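Local coordinates for protein TP_0956 (Treponema pallidum subsp. pallidum, PDB 3U64) that probably serves as the helical, tetratricopeptide-repeat-type lipoprotein component (TatT) of a TRAP transporter, with surfaces suited to protein-protein interaction, at residues V150-L155 with P194-G199; R188-W193 with A200-L205; A181-L186 with T206-A211; R74-Y79 with A114-S119. All blocks are in the same frame, centred on the assembly; numbering follows the deposited sequence.

Contact 1 (V150-L155 with P194-G199); sequences VDVGTL and PSYQEG. With SO4 (sulfate ion), chain E.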
# COMPACT_ATOMS: atom_id res chain seq x y z
N VAL A 150 -23.63 -26.03 9.11
CA VAL A 150 -23.64 -24.66 8.63
C VAL A 150 -22.63 -23.79 9.40
O VAL A 150 -22.14 -22.79 8.87
CB VAL A 150 -25.08 -24.07 8.68
CG1 VAL A 150 -25.08 -22.57 8.68
CG2 VAL A 150 -25.90 -24.61 7.52
N ASP A 151 -22.31 -24.19 10.64
CA ASP A 151 -21.42 -23.42 11.52
C ASP A 151 -19.95 -23.83 11.44
O ASP A 151 -19.10 -23.25 12.11
CB ASP A 151 -21.88 -23.55 12.98
CG ASP A 151 -23.32 -23.15 13.16
OD1 ASP A 151 -23.67 -22.04 12.71
OD2 ASP A 151 -24.10 -23.94 13.75
N VAL A 152 -19.65 -24.83 10.62
CA VAL A 152 -18.32 -25.41 10.59
C VAL A 152 -17.26 -24.42 10.12
O VAL A 152 -16.22 -24.30 10.75
CB VAL A 152 -18.29 -26.70 9.75
CG1 VAL A 152 -16.85 -27.14 9.53
CG2 VAL A 152 -19.11 -27.79 10.46
N GLY A 153 -17.53 -23.69 9.04
CA GLY A 153 -16.62 -22.65 8.59
C GLY A 153 -16.24 -21.71 9.72
O GLY A 153 -15.06 -21.39 9.93
N THR A 154 -17.24 -21.31 10.49
CA THR A 154 -17.03 -20.32 11.55
C THR A 154 -16.20 -20.91 12.68
O THR A 154 -15.25 -20.29 13.17
CB THR A 154 -18.39 -19.75 12.06
OG1 THR A 154 -19.16 -19.32 10.94
CG2 THR A 154 -18.18 -18.58 13.02
N LEU A 155 -16.55 -22.13 13.08
CA LEU A 155 -15.83 -22.84 14.14
C LEU A 155 -14.35 -22.94 13.78
O LEU A 155 -13.46 -22.71 14.62
CB LEU A 155 -16.44 -24.24 14.34
CG LEU A 155 -17.82 -24.15 14.96
CD1 LEU A 155 -18.55 -25.48 14.96
CD2 LEU A 155 -17.70 -23.62 16.37
N PRO A 194 -15.89 -33.92 9.17
CA PRO A 194 -14.50 -34.39 9.16
C PRO A 194 -13.73 -33.91 7.93
O PRO A 194 -12.55 -33.56 8.03
CB PRO A 194 -14.62 -35.91 9.07
CG PRO A 194 -16.00 -36.25 9.53
CD PRO A 194 -16.86 -35.01 9.43
N SER A 195 -14.40 -33.90 6.78
CA SER A 195 -13.75 -33.70 5.48
C SER A 195 -13.63 -32.23 5.09
O SER A 195 -13.04 -31.91 4.06
CB SER A 195 -14.49 -34.47 4.37
OG SER A 195 -15.56 -33.69 3.83
N TYR A 196 -14.19 -31.35 5.91
CA TYR A 196 -14.21 -29.91 5.59
C TYR A 196 -12.92 -29.31 4.99
O TYR A 196 -11.82 -29.46 5.54
CB TYR A 196 -14.61 -29.12 6.83
CG TYR A 196 -14.78 -27.65 6.56
CD1 TYR A 196 -15.88 -27.18 5.86
CD2 TYR A 196 -13.85 -26.73 7.04
CE1 TYR A 196 -16.05 -25.83 5.62
CE2 TYR A 196 -14.01 -25.38 6.82
CZ TYR A 196 -15.12 -24.94 6.10
OH TYR A 196 -15.30 -23.60 5.85
N GLN A 197 -13.06 -28.58 3.88
CA GLN A 197 -11.92 -28.01 3.17
C GLN A 197 -10.75 -29.00 3.11
O GLN A 197 -9.66 -28.72 3.62
CB GLN A 197 -11.44 -26.73 3.85
CG GLN A 197 -12.50 -25.67 4.04
CD GLN A 197 -12.67 -24.78 2.83
OE1 GLN A 197 -12.50 -25.21 1.69
NE2 GLN A 197 -13.00 -23.51 3.07
N GLU A 198 -10.99 -30.16 2.51
CA GLU A 198 -9.93 -31.15 2.34
C GLU A 198 -9.15 -31.40 3.64
O GLU A 198 -7.92 -31.50 3.62
CB GLU A 198 -8.99 -30.69 1.21
CG GLU A 198 -9.73 -30.46 -0.11
CD GLU A 198 -8.84 -29.93 -1.21
OE1 GLU A 198 -8.57 -28.71 -1.23
OE2 GLU A 198 -8.40 -30.74 -2.07
N GLY A 199 -9.87 -31.50 4.75
CA GLY A 199 -9.27 -31.82 6.04
C GLY A 199 -8.53 -30.68 6.73
O GLY A 199 -7.71 -30.93 7.62
S SO4 E . -18.29 -35.75 5.78
O1 SO4 E . -18.86 -34.70 4.95
O2 SO4 E . -19.12 -35.99 6.97
O3 SO4 E . -18.22 -36.97 4.97
O4 SO4 E . -16.95 -35.37 6.21
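Just ahead of Y196, whose ring lies against V152, sulfate O4 is held by two groups of one residue, the backbone N and the side-chain OG of S195: S195 N donates to it at 3.0 Å with a bent N-H...O angle of 143°, and S195 OG adds a weak bond. P194 CD also packs close to this oxygen, and R149 bonds the same ion, which probably came from the crystallisation liquor. The contact between the segments is apolar. V152 CG1 sits over one face of the Y196 ring, 18° off the normal through its centroid, and comes within 3.7 Å of Y196 CG, a CH-pi contact displaced toward the rim. With CG anti to its backbone N (chi1 -175°), Y196 extends across the start of helix 152-166, and V152 and Y196 lie alongside, pointing opposite ways. The hydroxyl end of the tyrosine reaches the neighbouring residue of the backbone: Y196 OH lies 3.2 Å from G153 CA, a close approach that the lack of a side chain on G153 permits. On the opposite face of the ring rests Q197 CG, so the phenol is held between a valine methyl and its own neighbour, while W193 meets it edge-to-face. Beyond it, Q197, E198 and G199 all have positive phi, and the chain turns left-handed as helix 196-211 begins. The contact thus joins the first turn of helix 152-166 to the residues leading into helix 196-211 by shape and dispersion. The polar bonding lies beside it, where S195 N, S195 OG and R149 are consistent with a small anion-holding spot, perhaps only in the crystal.

Contact 2 (R188-W193 with A200-L205); sequences RACDLW and AVWNVL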
# COMPACT_ATOMS: atom_id res chain seq x y z
N ARG A 188 -15.21 -29.80 17.54
CA ARG A 188 -16.63 -29.89 17.20
C ARG A 188 -16.85 -29.82 15.68
O ARG A 188 -17.69 -30.55 15.14
CB ARG A 188 -17.44 -28.81 17.91
CG ARG A 188 -18.89 -28.79 17.49
CD ARG A 188 -19.65 -30.06 17.87
NE ARG A 188 -21.08 -29.90 17.56
CZ ARG A 188 -21.95 -30.89 17.38
NH1 ARG A 188 -21.57 -32.15 17.50
NH2 ARG A 188 -23.21 -30.61 17.09
N ALA A 189 -16.10 -28.96 14.99
CA ALA A 189 -16.12 -28.90 13.53
C ALA A 189 -15.76 -30.26 12.92
O ALA A 189 -16.37 -30.70 11.94
CB ALA A 189 -15.17 -27.83 13.01
N CYS A 190 -14.76 -30.92 13.49
CA CYS A 190 -14.36 -32.26 13.05
C CYS A 190 -15.47 -33.28 13.12
O CYS A 190 -15.66 -34.04 12.18
CB CYS A 190 -13.18 -32.82 13.86
SG CYS A 190 -11.65 -32.10 13.41
N ASP A 191 -16.15 -33.30 14.27
CA ASP A 191 -17.27 -34.22 14.49
C ASP A 191 -18.36 -33.95 13.47
O ASP A 191 -18.91 -34.86 12.87
CB ASP A 191 -17.85 -34.06 15.90
CG ASP A 191 -16.84 -34.36 17.00
OD1 ASP A 191 -15.94 -35.18 16.77
OD2 ASP A 191 -16.94 -33.77 18.10
N LEU A 192 -18.67 -32.67 13.29
CA LEU A 192 -19.73 -32.24 12.39
C LEU A 192 -19.43 -32.57 10.93
O LEU A 192 -20.31 -33.03 10.19
CB LEU A 192 -19.95 -30.72 12.54
CG LEU A 192 -20.91 -30.35 13.67
CD1 LEU A 192 -20.95 -28.86 13.96
CD2 LEU A 192 -22.34 -30.90 13.34
N TRP A 193 -18.17 -32.37 10.53
CA TRP A 193 -17.81 -32.37 9.12
C TRP A 193 -16.31 -32.66 8.91
O TRP A 193 -15.54 -31.78 8.51
CB TRP A 193 -18.22 -31.01 8.53
CG TRP A 193 -18.19 -30.89 7.05
CD1 TRP A 193 -17.64 -31.76 6.16
CD2 TRP A 193 -18.73 -29.81 6.28
NE1 TRP A 193 -17.80 -31.29 4.87
CE2 TRP A 193 -18.47 -30.09 4.92
CE3 TRP A 193 -19.40 -28.62 6.60
CZ2 TRP A 193 -18.86 -29.24 3.89
CZ3 TRP A 193 -19.80 -27.77 5.58
CH2 TRP A 193 -19.52 -28.09 4.23
N ALA A 200 -8.82 -29.43 6.36
CA ALA A 200 -8.11 -28.28 6.94
C ALA A 200 -8.13 -28.21 8.48
O ALA A 200 -7.17 -27.73 9.10
CB ALA A 200 -8.65 -26.99 6.36
N VAL A 201 -9.22 -28.66 9.08
CA VAL A 201 -9.34 -28.65 10.54
C VAL A 201 -8.29 -29.57 11.19
O VAL A 201 -7.66 -29.21 12.18
CB VAL A 201 -10.74 -29.06 11.03
CG1 VAL A 201 -10.89 -28.73 12.52
CG2 VAL A 201 -11.81 -28.38 10.21
N TRP A 202 -8.11 -30.76 10.61
CA TRP A 202 -7.16 -31.73 11.13
C TRP A 202 -5.76 -31.20 11.08
O TRP A 202 -4.92 -31.56 11.91
CB TRP A 202 -7.22 -33.02 10.31
CG TRP A 202 -8.56 -33.64 10.36
CD1 TRP A 202 -9.47 -33.70 9.35
CD2 TRP A 202 -9.16 -34.28 11.48
NE1 TRP A 202 -10.60 -34.34 9.77
CE2 TRP A 202 -10.44 -34.72 11.08
CE3 TRP A 202 -8.74 -34.55 12.79
CZ2 TRP A 202 -11.30 -35.42 11.93
CZ3 TRP A 202 -9.60 -35.24 13.64
CH2 TRP A 202 -10.87 -35.66 13.20
N ASN A 203 -5.51 -30.36 10.08
CA ASN A 203 -4.21 -29.73 9.92
C ASN A 203 -3.90 -28.80 11.10
O ASN A 203 -2.84 -28.89 11.72
CB ASN A 203 -4.14 -28.99 8.58
CG ASN A 203 -2.77 -28.38 8.32
OD1 ASN A 203 -2.63 -27.17 8.15
ND2 ASN A 203 -1.75 -29.22 8.33
N VAL A 204 -4.83 -27.90 11.43
CA VAL A 204 -4.63 -27.01 12.57
C VAL A 204 -4.53 -27.81 13.88
O VAL A 204 -3.72 -27.49 14.73
CB VAL A 204 -5.72 -25.94 12.66
CG1 VAL A 204 -5.51 -25.08 13.88
CG2 VAL A 204 -5.71 -25.08 11.40
N LEU A 205 -5.33 -28.87 14.01
CA LEU A 205 -5.28 -29.68 15.23
C LEU A 205 -3.94 -30.41 15.37
O LEU A 205 -3.40 -30.53 16.48
CB LEU A 205 -6.46 -30.67 15.31
CG LEU A 205 -7.80 -30.03 15.64
CD1 LEU A 205 -8.96 -31.02 15.52
CD2 LEU A 205 -7.72 -29.42 17.04
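C190 SG is the hub where helices 176-192 and 196-211 meet, their short segments antiparallel at 149° with axes 9.9 Å apart. The sulfur stands over the face of the W202 six-membered ring, 3.5 Å from its centroid and just 5° off the normal, a Cys sulfur-aromatic contact. Two methyls close in on it as well: V201 CG1 and L205 CD1 each lie 3.6 Å from C190 SG. The first torsion of C190, with SG anti to the carbonyl carbon (chi1 -76°), places the sulfur among these groups, and C190 CB adds a less centred touch to the same ring. The packing slackens where A189 CB meets V201 CG1 at 4.4 Å, and D191, whose CB points away from the partner helix, is solvent-exposed. W202 is fixed in rotation by a further bond, NE1 to P194 O in the turn between the helices, and it stacks with H229. Around this tight hairpin, of the kind from which tetratricopeptide-repeat folds are built, helix 220-233 packs A226 and L230 on W202, and helix 152-166 brings V152 to A189 and Y156 and T160 to V204.

Contact 3 (A181-L186 with T206-A211); sequences AAVMML and TKFYAA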
# COMPACT_ATOMS: atom_id res chain seq x y z
N ALA A 181 -11.34 -23.62 24.85
CA ALA A 181 -12.55 -23.36 24.06
C ALA A 181 -12.28 -23.40 22.56
O ALA A 181 -13.09 -23.91 21.78
CB ALA A 181 -13.17 -22.01 24.45
N ALA A 182 -11.14 -22.85 22.15
CA ALA A 182 -10.79 -22.82 20.72
C ALA A 182 -10.64 -24.23 20.16
O ALA A 182 -11.18 -24.57 19.11
CB ALA A 182 -9.50 -22.01 20.50
N VAL A 183 -9.89 -25.07 20.88
CA VAL A 183 -9.67 -26.43 20.44
C VAL A 183 -10.98 -27.20 20.43
O VAL A 183 -11.24 -27.94 19.48
CB VAL A 183 -8.63 -27.15 21.32
CG1 VAL A 183 -8.50 -28.61 20.90
CG2 VAL A 183 -7.28 -26.43 21.20
N MET A 184 -11.82 -27.02 21.45
CA MET A 184 -13.12 -27.68 21.48
C MET A 184 -13.99 -27.27 20.29
O MET A 184 -14.74 -28.09 19.74
CB MET A 184 -13.86 -27.44 22.81
CG MET A 184 -13.19 -28.05 24.05
SD MET A 184 -12.90 -29.84 23.92
CE MET A 184 -11.11 -29.87 23.67
N MET A 185 -13.90 -26.01 19.88
CA MET A 185 -14.57 -25.57 18.65
C MET A 185 -14.01 -26.30 17.43
O MET A 185 -14.76 -26.76 16.57
CB MET A 185 -14.49 -24.06 18.46
CG MET A 185 -15.26 -23.25 19.52
SD MET A 185 -15.33 -21.47 19.13
CE MET A 185 -14.24 -20.80 20.37
N LEU A 186 -12.69 -26.41 17.36
CA LEU A 186 -12.08 -27.15 16.26
C LEU A 186 -12.54 -28.63 16.28
O LEU A 186 -12.96 -29.19 15.25
CB LEU A 186 -10.55 -27.02 16.30
CG LEU A 186 -10.00 -25.64 15.91
CD1 LEU A 186 -8.53 -25.54 16.22
CD2 LEU A 186 -10.25 -25.32 14.43
N THR A 206 -3.42 -30.90 14.26
CA THR A 206 -2.13 -31.60 14.29
C THR A 206 -1.09 -30.64 14.86
O THR A 206 -0.37 -30.98 15.79
CB THR A 206 -1.68 -32.05 12.89
OG1 THR A 206 -2.68 -32.92 12.34
CG2 THR A 206 -0.33 -32.80 12.97
N LYS A 207 -1.06 -29.44 14.31
CA LYS A 207 -0.12 -28.43 14.76
C LYS A 207 -0.32 -28.07 16.22
O LYS A 207 0.64 -27.98 16.97
CB LYS A 207 -0.17 -27.21 13.85
CG LYS A 207 0.29 -27.53 12.44
CD LYS A 207 0.56 -26.28 11.58
CE LYS A 207 -0.73 -25.69 11.06
NZ LYS A 207 -0.44 -24.52 10.17
N PHE A 208 -1.57 -27.91 16.65
CA PHE A 208 -1.80 -27.59 18.04
C PHE A 208 -1.29 -28.69 18.96
O PHE A 208 -0.51 -28.43 19.88
CB PHE A 208 -3.28 -27.30 18.36
CG PHE A 208 -3.57 -27.22 19.85
CD1 PHE A 208 -3.38 -26.02 20.56
CD2 PHE A 208 -3.98 -28.35 20.55
CE1 PHE A 208 -3.62 -25.95 21.95
CE2 PHE A 208 -4.24 -28.29 21.94
CZ PHE A 208 -4.05 -27.08 22.63
N TYR A 209 -1.73 -29.93 18.71
CA TYR A 209 -1.39 -31.04 19.61
C TYR A 209 0.09 -31.26 19.69
O TYR A 209 0.61 -31.54 20.76
CB TYR A 209 -2.06 -32.34 19.17
CG TYR A 209 -3.54 -32.32 19.39
CD1 TYR A 209 -4.08 -31.78 20.56
CD2 TYR A 209 -4.41 -32.79 18.42
CE1 TYR A 209 -5.45 -31.74 20.75
CE2 TYR A 209 -5.77 -32.75 18.60
CZ TYR A 209 -6.29 -32.22 19.76
OH TYR A 209 -7.65 -32.19 19.93
N ALA A 210 0.79 -31.12 18.56
CA ALA A 210 2.21 -31.42 18.53
C ALA A 210 3.01 -30.36 19.28
O ALA A 210 4.06 -30.64 19.84
CB ALA A 210 2.71 -31.54 17.08
N ALA A 211 2.49 -29.14 19.28
CA ALA A 211 3.24 -28.02 19.82
C ALA A 211 2.79 -27.65 21.22
O ALA A 211 3.49 -26.93 21.93
CB ALA A 211 3.10 -26.81 18.90
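Helices 176-192 and 196-211 run broadly opposite to one another here, with V183 and F208 the nearest pair at 8.3 Å between their CA atoms, a wider spacing than that of C190 and V201 nearer the turn. Aromatic side chains fill the difference. V183 CG2 lies over the centre of the F208 ring, 10° off its normal, and touches F208 CZ at 3.6 Å; every atom of the ring is at a similar distance, as expected of a methyl centred on a face. The valine comes at F208 nearly perpendicular to its side chain. F208 reaches across because its CG is anti to the backbone N (chi1 169°), which carries the ring out from the helix, and chi2 of 85° turns its face to the valine. The second methyl of V183 has a different partner: V183 CG1 meets Y209 OH at 3.8 Å, approaching the phenol obliquely. Y209 CE1 in turn lies in the plane of the F208 ring at its edge, so the two aromatic groups brace each other while each takes one branch of the valine. Around them L205 packs on V183, L186 leans on V201, V204 and L205, and A223 and K222 of helix 220-233 press on Y209. All three touching residues are buried. Dispersion and CH-pi attraction therefore hold this part of the pair. These are short-range forces that need close fit, and the methyl is well centred over the F208 face; the two methyls of V183, each engaging one aromatic residue, help hold the helices together.

Contact 4 (R74-Y79 with A114-S119); sequences RLYIMY and ARYALS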
# COMPACT_ATOMS: atom_id res chain seq x y z
N ARG A 74 -11.75 -14.18 8.64
CA ARG A 74 -10.83 -15.03 7.90
C ARG A 74 -9.72 -14.20 7.28
O ARG A 74 -8.54 -14.58 7.30
CB ARG A 74 -11.61 -15.82 6.81
CG ARG A 74 -10.76 -16.39 5.67
CD ARG A 74 -11.60 -17.15 4.64
NE ARG A 74 -12.82 -16.44 4.29
CZ ARG A 74 -14.01 -17.02 4.09
NH1 ARG A 74 -14.14 -18.33 4.21
NH2 ARG A 74 -15.07 -16.28 3.77
N LEU A 75 -10.10 -13.05 6.73
CA LEU A 75 -9.16 -12.16 6.06
C LEU A 75 -8.05 -11.66 6.99
O LEU A 75 -6.87 -11.67 6.62
CB LEU A 75 -9.93 -10.96 5.51
CG LEU A 75 -9.57 -10.56 4.10
CD1 LEU A 75 -9.30 -11.78 3.25
CD2 LEU A 75 -10.71 -9.73 3.54
N TYR A 76 -8.43 -11.21 8.19
CA TYR A 76 -7.45 -10.78 9.18
C TYR A 76 -6.51 -11.91 9.55
O TYR A 76 -5.30 -11.70 9.65
CB TYR A 76 -8.13 -10.19 10.43
CG TYR A 76 -8.29 -8.70 10.30
CD1 TYR A 76 -9.51 -8.14 9.93
CD2 TYR A 76 -7.21 -7.85 10.48
CE1 TYR A 76 -9.66 -6.77 9.79
CE2 TYR A 76 -7.33 -6.47 10.33
CZ TYR A 76 -8.57 -5.94 9.98
OH TYR A 76 -8.72 -4.58 9.82
N ILE A 77 -7.06 -13.11 9.74
CA ILE A 77 -6.23 -14.26 10.13
C ILE A 77 -5.23 -14.67 9.04
O ILE A 77 -4.06 -14.95 9.32
CB ILE A 77 -7.09 -15.47 10.56
CG1 ILE A 77 -7.85 -15.14 11.85
CG2 ILE A 77 -6.22 -16.71 10.78
CD1 ILE A 77 -9.01 -16.04 12.13
N MET A 78 -5.68 -14.68 7.78
CA MET A 78 -4.81 -15.02 6.65
C MET A 78 -3.76 -13.94 6.43
O MET A 78 -2.59 -14.24 6.20
CB MET A 78 -5.63 -15.22 5.39
CG MET A 78 -6.75 -16.22 5.59
SD MET A 78 -7.60 -16.62 4.05
CE MET A 78 -6.40 -17.75 3.32
N TYR A 79 -4.19 -12.69 6.47
CA TYR A 79 -3.24 -11.60 6.41
C TYR A 79 -2.23 -11.71 7.55
O TYR A 79 -1.02 -11.61 7.33
CB TYR A 79 -3.94 -10.26 6.48
CG TYR A 79 -2.98 -9.11 6.34
CD1 TYR A 79 -2.55 -8.71 5.09
CD2 TYR A 79 -2.51 -8.44 7.46
CE1 TYR A 79 -1.67 -7.66 4.94
CE2 TYR A 79 -1.63 -7.38 7.33
CZ TYR A 79 -1.21 -6.99 6.06
OH TYR A 79 -0.33 -5.94 5.91
N ALA A 114 -10.19 -13.61 14.97
CA ALA A 114 -11.00 -14.64 15.63
C ALA A 114 -12.29 -14.07 16.21
O ALA A 114 -13.34 -14.71 16.14
CB ALA A 114 -10.22 -15.35 16.70
N ARG A 115 -12.20 -12.86 16.76
CA ARG A 115 -13.33 -12.22 17.40
C ARG A 115 -14.38 -11.74 16.39
O ARG A 115 -15.58 -11.76 16.66
CB ARG A 115 -12.87 -11.04 18.27
CG ARG A 115 -12.05 -11.47 19.47
CD ARG A 115 -11.58 -10.30 20.32
NE ARG A 115 -10.41 -10.70 21.11
CZ ARG A 115 -9.91 -10.01 22.13
NH1 ARG A 115 -10.48 -8.87 22.50
NH2 ARG A 115 -8.85 -10.47 22.79
N TYR A 116 -13.91 -11.29 15.23
CA TYR A 116 -14.81 -10.95 14.13
C TYR A 116 -15.59 -12.19 13.67
O TYR A 116 -16.80 -12.12 13.48
CB TYR A 116 -14.04 -10.35 12.96
CG TYR A 116 -13.77 -8.87 13.10
CD1 TYR A 116 -14.63 -8.05 13.81
CD2 TYR A 116 -12.66 -8.30 12.49
CE1 TYR A 116 -14.37 -6.68 13.94
CE2 TYR A 116 -12.41 -6.94 12.61
CZ TYR A 116 -13.26 -6.14 13.32
OH TYR A 116 -12.98 -4.80 13.42
N ALA A 117 -14.91 -13.32 13.50
CA ALA A 117 -15.58 -14.54 13.04
C ALA A 117 -16.53 -15.06 14.10
O ALA A 117 -17.64 -15.55 13.80
CB ALA A 117 -14.56 -15.63 12.63
N LEU A 118 -16.11 -14.94 15.35
CA LEU A 118 -16.94 -15.37 16.48
C LEU A 118 -18.28 -14.62 16.49
O LEU A 118 -19.28 -15.14 17.00
CB LEU A 118 -16.18 -15.13 17.78
CG LEU A 118 -16.88 -15.45 19.10
CD1 LEU A 118 -17.27 -16.94 19.16
CD2 LEU A 118 -15.97 -15.07 20.26
N SER A 119 -18.34 -13.42 15.91
CA SER A 119 -19.62 -12.70 15.94
C SER A 119 -20.64 -13.34 15.00
O SER A 119 -21.84 -13.15 15.16
CB SER A 119 -19.47 -11.19 15.74
OG SER A 119 -18.89 -10.89 14.49
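Y76 and Y116 lean together at an oblique angle, their ring planes 49° apart and centroids separated by 6.0 Å. Y76 CE1 comes to the edge of the Y116 ring, near its plane, and meets Y116 CE2 at 3.9 Å. Their hydroxyls converge on one acid: E56 of helix 41-61 bonds Y76 OH through OE1 and Y116 OH through OE2, so a single carboxylate fixes the far ends of both rings. Helices 66-89 and 96-124 run in roughly opposite directions here, consecutive members of the all-helical, tetratricopeptide-like fold, and helix 41-61 lies over the tyrosine side. Next to Y76, I77 extends CD1 to within 3.9 Å of A114 N, with CG1 anti to the carbonyl carbon (chi1 -67°), laying an aliphatic branch against backbone. Within helix 96-124, Y116 O accepts twice from S119: from S119 OG at 2.6 Å, tilted 22° from the carbonyl plane, and from the backbone N. S119 OG also bonds S69 OG at the start of helix 66-89. Y76 has a neighbour beyond the chain, L43 of the second subunit, which packs on its side chain.

In the fold
Contacts 2, 3 and 4 are buried, whereas contact 1 lies nearer the surface and is the one whose segments hydrogen-bond a sulfate. Contacts 2 and 3 hold the same two helices, 176-192 and 196-211, at successive levels, with the sulfur-centred packing closer to the turn and the methyl-on-aromatic packing further along; L186 and L205 join them. Contact 1 ties helix 152-166 to the start of helix 196-211 and touches contact 2 through V152 on L192. Contact 4 stands apart on an earlier helix pair, its centre about 17 Å from those of contacts 2 and 3; T154 packing on A117 O links it to contact 1. To aromatic packing it adds a carboxylate shared by two tyrosine hydroxyls.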